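Local coordinates for hypothetical protein TTHA1281 (Thermus thermophilus, PDB 2E6X) that is of unknown function but pairs with a second copy of itself, each chain carrying a small mixed beta sheet and three short helices, at residues E2-L5 with L6-G10; T36-F39 with R40-P43; E50-M53 with R54-V57. All coordinates share one frame; numbering follows the deposited sequence.

Contact 1. Residues E2-L5 with L6-G10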
ATOM      1  N   GLU A   2      -6.361  11.097   0.413  1.00 24.63           N
ATOM      2  CA  GLU A   2      -7.135  10.088  -0.323  1.00 22.88           C
ATOM      3  C   GLU A   2      -8.149   9.285   0.493  1.00 22.55           C
ATOM      4  O   GLU A   2      -9.266   9.100   0.052  1.00 20.39           O
ATOM      5  CB  GLU A   2      -6.183   9.106  -1.015  1.00 23.93           C
ATOM      6  CG  GLU A   2      -6.891   8.104  -1.930  1.00 20.49           C
ATOM      7  CD  GLU A   2      -7.487   8.746  -3.157  1.00 24.66           C
ATOM      8  OE1 GLU A   2      -8.261   8.055  -3.879  1.00 16.31           O
ATOM      9  OE2 GLU A   2      -7.176   9.947  -3.405  1.00 18.04           O
ATOM     10  N   LYS A   3      -7.754   8.789   1.666  1.00 21.51           N
ATOM     11  CA  LYS A   3      -8.658   7.976   2.496  1.00 23.90           C
ATOM     12  C   LYS A   3      -9.921   8.779   2.823  1.00 26.01           C
ATOM     13  O   LYS A   3     -11.049   8.272   2.748  1.00 24.36           O
ATOM     14  CB  LYS A   3      -7.920   7.541   3.781  1.00 25.60           C
ATOM     15  CG  LYS A   3      -8.665   6.585   4.712  1.00 30.37           C
ATOM     16  CD  LYS A   3      -7.713   6.091   5.830  1.00 36.45           C
ATOM     17  CE  LYS A   3      -8.403   5.233   6.902  1.00 40.03           C
ATOM     18  NZ  LYS A   3      -8.914   3.933   6.381  1.00 44.35           N
ATOM     19  N   ASP A   4      -9.713  10.041   3.150  1.00 28.14           N
ATOM     20  CA  ASP A   4     -10.796  10.955   3.475  1.00 32.14           C
ATOM     21  C   ASP A   4     -11.732  11.115   2.290  1.00 29.88           C
ATOM     22  O   ASP A   4     -12.953  11.021   2.444  1.00 29.05           O
ATOM     23  CB  ASP A   4     -10.243  12.337   3.838  1.00 40.14           C
ATOM     24  CG  ASP A   4     -11.311  13.416   3.762  1.00 47.34           C
ATOM     25  OD1 ASP A   4     -12.325  13.272   4.485  1.00 51.47           O
ATOM     26  OD2 ASP A   4     -11.144  14.389   2.977  1.00 50.03           O
ATOM     27  N   LEU A   5     -11.156  11.384   1.117  1.00 27.57           N
ATOM     28  CA  LEU A   5     -11.949  11.555  -0.096  1.00 25.38           C
ATOM     29  C   LEU A   5     -12.865  10.340  -0.269  1.00 22.43           C
ATOM     30  O   LEU A   5     -14.076  10.478  -0.398  1.00 20.02           O
ATOM     31  CB  LEU A   5     -11.040  11.687  -1.323  1.00 26.96           C
ATOM     32  CG  LEU A   5     -11.784  11.692  -2.664  1.00 24.41           C
ATOM     33  CD1 LEU A   5     -12.380  13.047  -2.860  1.00 25.59           C
ATOM     34  CD2 LEU A   5     -10.878  11.364  -3.809  1.00 24.61           C
ATOM     35  N   LEU A   6     -12.280   9.152  -0.228  1.00 19.97           N
ATOM     36  CA  LEU A   6     -13.039   7.940  -0.403  1.00 20.33           C
ATOM     37  C   LEU A   6     -14.081   7.771   0.699  1.00 21.07           C
ATOM     38  O   LEU A   6     -15.186   7.318   0.424  1.00 20.07           O
ATOM     39  CB  LEU A   6     -12.106   6.748  -0.475  1.00 21.18           C
ATOM     40  CG  LEU A   6     -11.093   6.845  -1.619  1.00 20.78           C
ATOM     41  CD1 LEU A   6     -10.307   5.522  -1.686  1.00 24.02           C
ATOM     42  CD2 LEU A   6     -11.811   7.100  -2.955  1.00 21.03           C
ATOM     43  N   ASP A   7     -13.741   8.136   1.928  1.00 23.61           N
ATOM     44  CA  ASP A   7     -14.691   8.061   3.035  1.00 30.04           C
ATOM     45  C   ASP A   7     -15.983   8.822   2.640  1.00 29.35           C
ATOM     46  O   ASP A   7     -17.094   8.351   2.886  1.00 28.73           O
ATOM     47  CB  ASP A   7     -14.098   8.699   4.310  1.00 34.90           C
ATOM     48  CG  ASP A   7     -12.979   7.861   4.943  1.00 41.51           C
ATOM     49  OD1 ASP A   7     -12.531   6.881   4.317  1.00 45.26           O
ATOM     50  OD2 ASP A   7     -12.535   8.186   6.074  1.00 43.81           O
ATOM     51  N   LYS A   8     -15.830   9.989   2.012  1.00 27.28           N
ATOM     52  CA  LYS A   8     -16.984  10.803   1.605  1.00 27.81           C
ATOM     53  C   LYS A   8     -17.858  10.143   0.545  1.00 25.57           C
ATOM     54  O   LYS A   8     -18.990  10.558   0.347  1.00 25.61           O
ATOM     55  CB  LYS A   8     -16.531  12.169   1.078  1.00 25.07           C
ATOM     56  CG  LYS A   8     -15.624  12.932   2.014  1.00 29.78           C
ATOM     57  CD  LYS A   8     -16.195  13.039   3.420  1.00 35.49           C
ATOM     58  CE  LYS A   8     -15.109  13.441   4.433  1.00 36.77           C
ATOM     59  NZ  LYS A   8     -15.665  13.933   5.749  1.00 40.68           N
ATOM     60  N   LEU A   9     -17.324   9.137  -0.139  1.00 26.38           N
ATOM     61  CA  LEU A   9     -18.058   8.404  -1.182  1.00 27.64           C
ATOM     62  C   LEU A   9     -18.563   7.070  -0.635  1.00 29.00           C
ATOM     63  O   LEU A   9     -19.092   6.246  -1.382  1.00 28.18           O
ATOM     64  CB  LEU A   9     -17.146   8.057  -2.365  1.00 29.37           C
ATOM     65  CG  LEU A   9     -16.878   8.925  -3.599  1.00 31.25           C
ATOM     66  CD1 LEU A   9     -18.176   9.540  -4.027  1.00 29.48           C
ATOM     67  CD2 LEU A   9     -15.855  10.001  -3.321  1.00 30.72           C
ATOM     68  N   GLY A  10     -18.387   6.832   0.654  1.00 27.68           N
ATOM     69  CA  GLY A  10     -18.796   5.546   1.178  1.00 31.54           C
ATOM     70  C   GLY A  10     -17.890   4.427   0.657  1.00 30.55           C
ATOM     71  O   GLY A  10     -18.208   3.257   0.822  1.00 31.57           O
TER

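Contact 2. Residues T36-F39 with R40-P43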
ATOM      1  N   THR A  36     -13.256  -7.920  -0.752  1.00 16.39           N
ATOM      2  CA  THR A  36     -12.673  -8.599   0.371  1.00 17.69           C
ATOM      3  C   THR A  36     -12.693 -10.115   0.264  1.00 18.21           C
ATOM      4  O   THR A  36     -11.688 -10.770   0.472  1.00 17.85           O
ATOM      5  CB  THR A  36     -13.392  -8.186   1.659  1.00 19.72           C
ATOM      6  OG1 THR A  36     -13.257  -6.774   1.830  1.00 16.55           O
ATOM      7  CG2 THR A  36     -12.808  -8.937   2.863  1.00 19.04           C
ATOM      8  N   PRO A  37     -13.861 -10.696  -0.023  1.00 20.52           N
ATOM      9  CA  PRO A  37     -13.933 -12.152  -0.140  1.00 21.89           C
ATOM     10  C   PRO A  37     -12.821 -12.715  -1.047  1.00 23.25           C
ATOM     11  O   PRO A  37     -12.247 -13.750  -0.728  1.00 24.18           O
ATOM     12  CB  PRO A  37     -15.328 -12.375  -0.739  1.00 21.57           C
ATOM     13  CG  PRO A  37     -16.121 -11.284  -0.134  1.00 25.11           C
ATOM     14  CD  PRO A  37     -15.179 -10.080  -0.243  1.00 20.09           C
ATOM     15  N   ARG A  38     -12.498 -12.027  -2.146  1.00 19.89           N
ATOM     16  CA  ARG A  38     -11.469 -12.540  -3.093  1.00 19.87           C
ATOM     17  C   ARG A  38     -10.034 -12.608  -2.591  1.00 20.48           C
ATOM     18  O   ARG A  38      -9.219 -13.395  -3.097  1.00 21.33           O
ATOM     19  CB  ARG A  38     -11.448 -11.705  -4.368  1.00 19.64           C
ATOM     20  CG  ARG A  38     -12.809 -11.446  -4.978  1.00 22.06           C
ATOM     21  CD  ARG A  38     -13.366 -12.656  -5.628  1.00 24.74           C
ATOM     22  NE  ARG A  38     -14.722 -12.379  -6.072  1.00 28.64           N
ATOM     23  CZ  ARG A  38     -15.569 -13.307  -6.497  1.00 33.20           C
ATOM     24  NH1 ARG A  38     -15.185 -14.577  -6.530  1.00 31.38           N
ATOM     25  NH2 ARG A  38     -16.788 -12.955  -6.898  1.00 32.39           N
ATOM     26  N   PHE A  39      -9.700 -11.773  -1.618  1.00 21.67           N
ATOM     27  CA  PHE A  39      -8.339 -11.759  -1.119  1.00 21.16           C
ATOM     28  C   PHE A  39      -7.883 -13.115  -0.590  1.00 22.87           C
ATOM     29  O   PHE A  39      -6.791 -13.576  -0.930  1.00 18.99           O
ATOM     30  CB  PHE A  39      -8.157 -10.679  -0.025  1.00 19.18           C
ATOM     31  CG  PHE A  39      -8.047  -9.259  -0.559  1.00 22.53           C
ATOM     32  CD1 PHE A  39      -9.173  -8.578  -1.022  1.00 19.76           C
ATOM     33  CD2 PHE A  39      -6.815  -8.585  -0.543  1.00 21.15           C
ATOM     34  CE1 PHE A  39      -9.087  -7.243  -1.450  1.00 18.84           C
ATOM     35  CE2 PHE A  39      -6.718  -7.261  -0.970  1.00 19.50           C
ATOM     36  CZ  PHE A  39      -7.863  -6.588  -1.429  1.00 19.47           C
ATOM     37  N   ARG A  40      -8.708 -13.749   0.247  1.00 24.77           N
ATOM     38  CA  ARG A  40      -8.341 -15.035   0.835  1.00 27.47           C
ATOM     39  C   ARG A  40      -8.240 -16.163  -0.165  1.00 27.37           C
ATOM     40  O   ARG A  40      -7.602 -17.182   0.120  1.00 26.86           O
ATOM     41  CB  ARG A  40      -9.331 -15.441   1.929  1.00 35.15           C
ATOM     42  CG  ARG A  40      -9.094 -14.748   3.246  1.00 41.03           C
ATOM     43  CD  ARG A  40      -9.350 -13.251   3.145  1.00 47.84           C
ATOM     44  NE  ARG A  40      -8.854 -12.555   4.329  1.00 50.88           N
ATOM     45  CZ  ARG A  40      -9.144 -11.299   4.633  1.00 52.53           C
ATOM     46  NH1 ARG A  40      -9.934 -10.591   3.842  1.00 53.41           N
ATOM     47  NH2 ARG A  40      -8.646 -10.756   5.733  1.00 54.56           N
ATOM     48  N   GLU A  41      -8.848 -15.976  -1.329  1.00 25.18           N
ATOM     49  CA  GLU A  41      -8.845 -16.978  -2.384  1.00 28.59           C
ATOM     50  C   GLU A  41      -7.498 -16.970  -3.118  1.00 26.06           C
ATOM     51  O   GLU A  41      -7.081 -17.975  -3.673  1.00 25.80           O
ATOM     52  CB  GLU A  41      -9.963 -16.686  -3.394  1.00 35.14           C
ATOM     53  CG  GLU A  41     -11.399 -16.761  -2.857  1.00 40.78           C
ATOM     54  CD  GLU A  41     -12.397 -16.078  -3.799  1.00 47.00           C
ATOM     55  OE1 GLU A  41     -12.117 -16.021  -5.025  1.00 49.89           O
ATOM     56  OE2 GLU A  41     -13.464 -15.611  -3.322  1.00 50.49           O
ATOM     57  N   LEU A  42      -6.825 -15.820  -3.101  1.00 20.70           N
ATOM     58  CA  LEU A  42      -5.540 -15.650  -3.765  1.00 16.71           C
ATOM     59  C   LEU A  42      -4.401 -16.422  -3.096  1.00 15.79           C
ATOM     60  O   LEU A  42      -4.481 -16.755  -1.893  1.00 13.80           O
ATOM     61  CB  LEU A  42      -5.191 -14.163  -3.787  1.00 13.73           C
ATOM     62  CG  LEU A  42      -6.110 -13.285  -4.623  1.00 12.26           C
ATOM     63  CD1 LEU A  42      -5.755 -11.835  -4.333  1.00 10.80           C
ATOM     64  CD2 LEU A  42      -5.948 -13.627  -6.112  1.00 12.65           C
ATOM     65  N   PRO A  43      -3.316 -16.713  -3.862  1.00 14.50           N
ATOM     66  CA  PRO A  43      -2.195 -17.444  -3.265  1.00 15.11           C
ATOM     67  C   PRO A  43      -1.754 -16.709  -2.014  1.00 14.01           C
ATOM     68  O   PRO A  43      -1.713 -15.476  -1.992  1.00 18.76           O
ATOM     69  CB  PRO A  43      -1.121 -17.414  -4.344  1.00 15.01           C
ATOM     70  CG  PRO A  43      -1.896 -17.354  -5.600  1.00 15.40           C
ATOM     71  CD  PRO A  43      -3.055 -16.418  -5.287  1.00 13.68           C
TER
HETATM   72  O   HOH W   1      -4.579 -14.874  -0.036  1.00 25.23           O

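Contact 3. Residues E50-M53 with R54-V57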
ATOM      1  N   GLU A  50       9.097  -6.029   9.916  1.00 11.92           N
ATOM      2  CA  GLU A  50       8.958  -4.698   9.363  1.00 13.70           C
ATOM      3  C   GLU A  50      10.279  -4.229   8.681  1.00 15.34           C
ATOM      4  O   GLU A  50      10.262  -3.511   7.663  1.00 14.28           O
ATOM      5  CB  GLU A  50       8.535  -3.728  10.482  1.00 13.43           C
ATOM      6  CG  GLU A  50       8.536  -2.287  10.062  1.00 20.94           C
ATOM      7  CD  GLU A  50       9.891  -1.601  10.206  1.00 19.87           C
ATOM      8  OE1 GLU A  50      10.779  -2.124  10.901  1.00 21.88           O
ATOM      9  OE2 GLU A  50      10.050  -0.506   9.641  1.00 25.05           O
ATOM     10  N   ALA A  51      11.417  -4.644   9.232  1.00 13.74           N
ATOM     11  CA  ALA A  51      12.731  -4.280   8.663  1.00 13.58           C
ATOM     12  C   ALA A  51      12.942  -4.874   7.279  1.00 13.59           C
ATOM     13  O   ALA A  51      13.578  -4.255   6.390  1.00  9.71           O
ATOM     14  CB  ALA A  51      13.849  -4.749   9.596  1.00 15.11           C
ATOM     15  N   GLU A  52      12.420  -6.087   7.102  1.00 14.26           N
ATOM     16  CA  GLU A  52      12.523  -6.746   5.826  1.00 16.11           C
ATOM     17  C   GLU A  52      11.657  -5.959   4.840  1.00 15.06           C
ATOM     18  O   GLU A  52      12.030  -5.801   3.698  1.00 12.26           O
ATOM     19  CB  GLU A  52      12.028  -8.202   5.874  1.00 16.13           C
ATOM     20  CG  GLU A  52      12.574  -8.978   4.653  1.00 22.00           C
ATOM     21  CD  GLU A  52      12.101 -10.427   4.502  1.00 26.58           C
ATOM     22  OE1 GLU A  52      11.886 -11.144   5.510  1.00 25.19           O
ATOM     23  OE2 GLU A  52      11.961 -10.855   3.334  1.00 28.66           O
HETATM   24  N   MSE A  53      10.477  -5.530   5.280  1.00 13.95           N
HETATM   25  CA  MSE A  53       9.589  -4.750   4.421  1.00 15.41           C
HETATM   26  C   MSE A  53      10.267  -3.461   4.004  1.00 11.29           C
HETATM   27  O   MSE A  53      10.164  -3.062   2.860  1.00 13.41           O
HETATM   28  CB  MSE A  53       8.267  -4.401   5.118  1.00 13.48           C
HETATM   29  CG  MSE A  53       7.340  -5.577   5.375  1.00 22.29           C
HETATM   30 SE   MSE A  53       5.587  -4.932   5.991  1.00 35.24          SE
HETATM   31  CE  MSE A  53       5.866  -3.068   5.537  1.00 14.65           C
ATOM     32  N   ARG A  54      10.990  -2.824   4.919  1.00  8.34           N
ATOM     33  CA  ARG A  54      11.638  -1.580   4.561  1.00 10.74           C
ATOM     34  C   ARG A  54      12.694  -1.862   3.479  1.00  9.63           C
ATOM     35  O   ARG A  54      12.760  -1.175   2.467  1.00  8.85           O
ATOM     36  CB  ARG A  54      12.272  -0.923   5.816  1.00 10.41           C
ATOM     37  CG  ARG A  54      13.229   0.198   5.500  1.00  9.80           C
ATOM     38  CD  ARG A  54      13.880   0.718   6.803  1.00 15.06           C
ATOM     39  NE  ARG A  54      14.916   1.710   6.541  1.00 12.67           N
ATOM     40  CZ  ARG A  54      16.203   1.420   6.359  1.00 18.81           C
ATOM     41  NH1 ARG A  54      16.632   0.143   6.414  1.00 15.84           N
ATOM     42  NH2 ARG A  54      17.075   2.411   6.133  1.00 18.61           N
ATOM     43  N   ARG A  55      13.495  -2.903   3.699  1.00 10.93           N
ATOM     44  CA  ARG A  55      14.541  -3.292   2.753  1.00 12.91           C
ATOM     45  C   ARG A  55      13.974  -3.527   1.329  1.00 10.68           C
ATOM     46  O   ARG A  55      14.493  -3.035   0.325  1.00 11.47           O
ATOM     47  CB  ARG A  55      15.233  -4.576   3.240  1.00 13.34           C
ATOM     48  CG  ARG A  55      16.157  -5.210   2.178  1.00 28.08           C
ATOM     49  CD  ARG A  55      16.889  -6.484   2.644  1.00 31.35           C
ATOM     50  NE  ARG A  55      16.065  -7.701   2.654  1.00 34.02           N
ATOM     51  CZ  ARG A  55      15.693  -8.383   1.564  1.00 35.47           C
ATOM     52  NH1 ARG A  55      16.072  -7.976   0.360  1.00 33.68           N
ATOM     53  NH2 ARG A  55      14.931  -9.473   1.676  1.00 33.54           N
ATOM     54  N   LEU A  56      12.892  -4.275   1.274  1.00  7.14           N
ATOM     55  CA  LEU A  56      12.269  -4.612   0.002  1.00  8.21           C
ATOM     56  C   LEU A  56      11.711  -3.368  -0.704  1.00  6.70           C
ATOM     57  O   LEU A  56      11.862  -3.220  -1.925  1.00  9.63           O
ATOM     58  CB  LEU A  56      11.203  -5.686   0.259  1.00  6.81           C
ATOM     59  CG  LEU A  56      11.777  -7.084   0.610  1.00  8.38           C
ATOM     60  CD1 LEU A  56      10.651  -7.999   1.041  1.00 12.53           C
ATOM     61  CD2 LEU A  56      12.532  -7.718  -0.622  1.00  7.55           C
ATOM     62  N   VAL A  57      11.106  -2.458   0.041  1.00  6.70           N
ATOM     63  CA  VAL A  57      10.574  -1.259  -0.596  1.00  9.30           C
ATOM     64  C   VAL A  57      11.759  -0.436  -1.068  1.00  9.96           C
ATOM     65  O   VAL A  57      11.799  -0.010  -2.218  1.00  7.25           O
ATOM     66  CB  VAL A  57       9.696  -0.431   0.365  1.00  7.47           C
ATOM     67  CG1 VAL A  57       9.243   0.912  -0.367  1.00 11.11           C
ATOM     68  CG2 VAL A  57       8.457  -1.271   0.744  1.00  6.70           C
TER
HETATM   69  O   HOH W   2      15.372  -2.436   7.301  1.00 14.91           O

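Contact 1. Residues E2-L5 with L6-G10
The short amino-terminal helix 2-8 is held by i to i+4 bonds, and its end is turned by a Schellman motif. Its first turn shows the standard link: Leu-6 N bonds to Glu-2 O at 3.0 Å in a nearly straight N-H...O line of 174°. Asp-7 N follows to Lys-3 O at 2.8 Å. At Lys-8 the pattern is already giving way, since its N reaches Asp-4 O at 3.1 Å and also makes a weak bond to Leu-5 O. Beside the first bond, Leu-6 lays its CG 3.3 Å from Glu-2 O, while Glu-2 OE1 lies 3.8 Å from Leu-6 CD2. The Glu-2 chain gets there by a bend at chi2 (69°), and its other oxygen, OE2, is bonded to Leu-48 N of the second subunit. On the exposed side Asp-4 and Lys-8 pair only loosely, with the position of Asp-4 OD1 doubtful. Leu-9 CD2 rests 3.5 Å from Leu-5 O, over the last turn. Gly-10, with a positive phi of 69°, then sends its N to Asp-7 O at 3.0 Å, and the residue after it bonds back to Leu-6 O, the paired closure that defines a Schellman helix end.

Contact 2. Residues T36-F39 with R40-P43
Between Arg-38 and Leu-42 the backbone winds in i to i+3 turns, Glu-41 N bonding to Arg-38 O at 3.2 Å and Leu-42 N to Phe-39 O at 3.1 Å and, weakly, to Arg-38 O. In the two stronger bonds the donor stands well above the carbonyl plane, which suits the weakly bonded character of helix 36-41. A water completes the last turn by donating to Phe-39 O at 2.7 Å and to Leu-42 O at 2.6 Å, giving Phe-39 O two donors. Leu-42 lies over this end, its CB 3.3 Å from Phe-39 O and its CG 3.5 Å from Arg-38 O, and it also packs on Val-67 and Arg-29. A glycine in its place would probably uncover these two carbonyl oxygens and take from Val-67 one of its apolar neighbours. Arg-38 and Glu-41 run side by side. The Arg-38 chain bends at chi2 (-73°), and Glu-41 OE1 meets the guanidinium at its edge, in plane, at a long 3.7 Å from NH1, with the two flat groups turned 83° apart; Arg-38 NE bonds weakly to Glu-69 O. Arg-40 folds back at its own chi2 (66°), which brings NH1 to 3.5 Å from Thr-36 CG2, while Thr-36 O faces the guanidinium edge. The Phe-39 ring goes inward instead, against Val-14 of strand 13-19 and Val-67. With a long salt bridge between groups set nearly at right angles and an arginine touching a methyl, the turn probably relies mainly on backbone, water and apolar cover.

Contact 3. Residues E50-M53 with R54-V57
Val-57 and Leu-56 pack closely on the carbonyls one turn behind them, whereas Glu-52 and Arg-55 approach each other only slackly. On the tight side Val-57 N bonds to Met-53 O at 3.0 Å, and the same oxygen is touched by Val-57 CG2 at 3.3 Å. That methyl is beside its own backbone N because CG1 lies anti to the backbone N (chi1 176°). Leu-56 repeats the scheme: its N bonds to Glu-52 O at 3.0 Å and its CG covers that oxygen at 3.4 Å, so each acceptor is gripped by one N-H and sheltered by a branched side chain. Met-53, modelled as selenomethionine, packs on Met-17 of its own chain and on Leu-13 of the second subunit, while Val-57 meets Leu-26 of its own chain and Val-64 of the second subunit. The element is a regular alpha helix, 50-58, packed against the sheet of its own chain and also built into the interface between the two copies; Arg-55 N to Ala-51 O continues the same i to i+4 course. The charged side is looser. Glu-52 and Arg-55 point the same way with carboxylate and guanidinium only 17° from parallel, yet OE2 stays 3.7 Å from NH2 and approaches obliquely, which makes a long salt bridge. Arg-55 has other partners, Glu-59 and Asp-24, and Leu-56 CG lies 4.0 Å above one face of its guanidinium, offset toward the rim. A water links the backbone to Arg-54, donating to Ala-51 O at 2.7 Å and accepting in the guanidinium plane from Arg-54 NH1 at 3.0 Å, while Arg-54 NE forms a salt bridge to Glu-68 of the second subunit.

In the fold
The three contacts sample three separate helices, and within one chain none touches another. Contacts 1 and 3 are the farthest apart, with centres about 28 Å and nearest atoms about 16 Å from each other, yet the dimer brings them together: Glu-2 in contact 1 packs on Met-53, a residue of contact 3, in the second subunit. Contact 2 lies about 24 Å, centre to centre, from contact 3, on the opposite side of the chain's centre, and about 23 Å from contact 1. It too reaches the partner, where Arg-40 packs on Met-1 of the second subunit. No active site or ligand is known against which to place them.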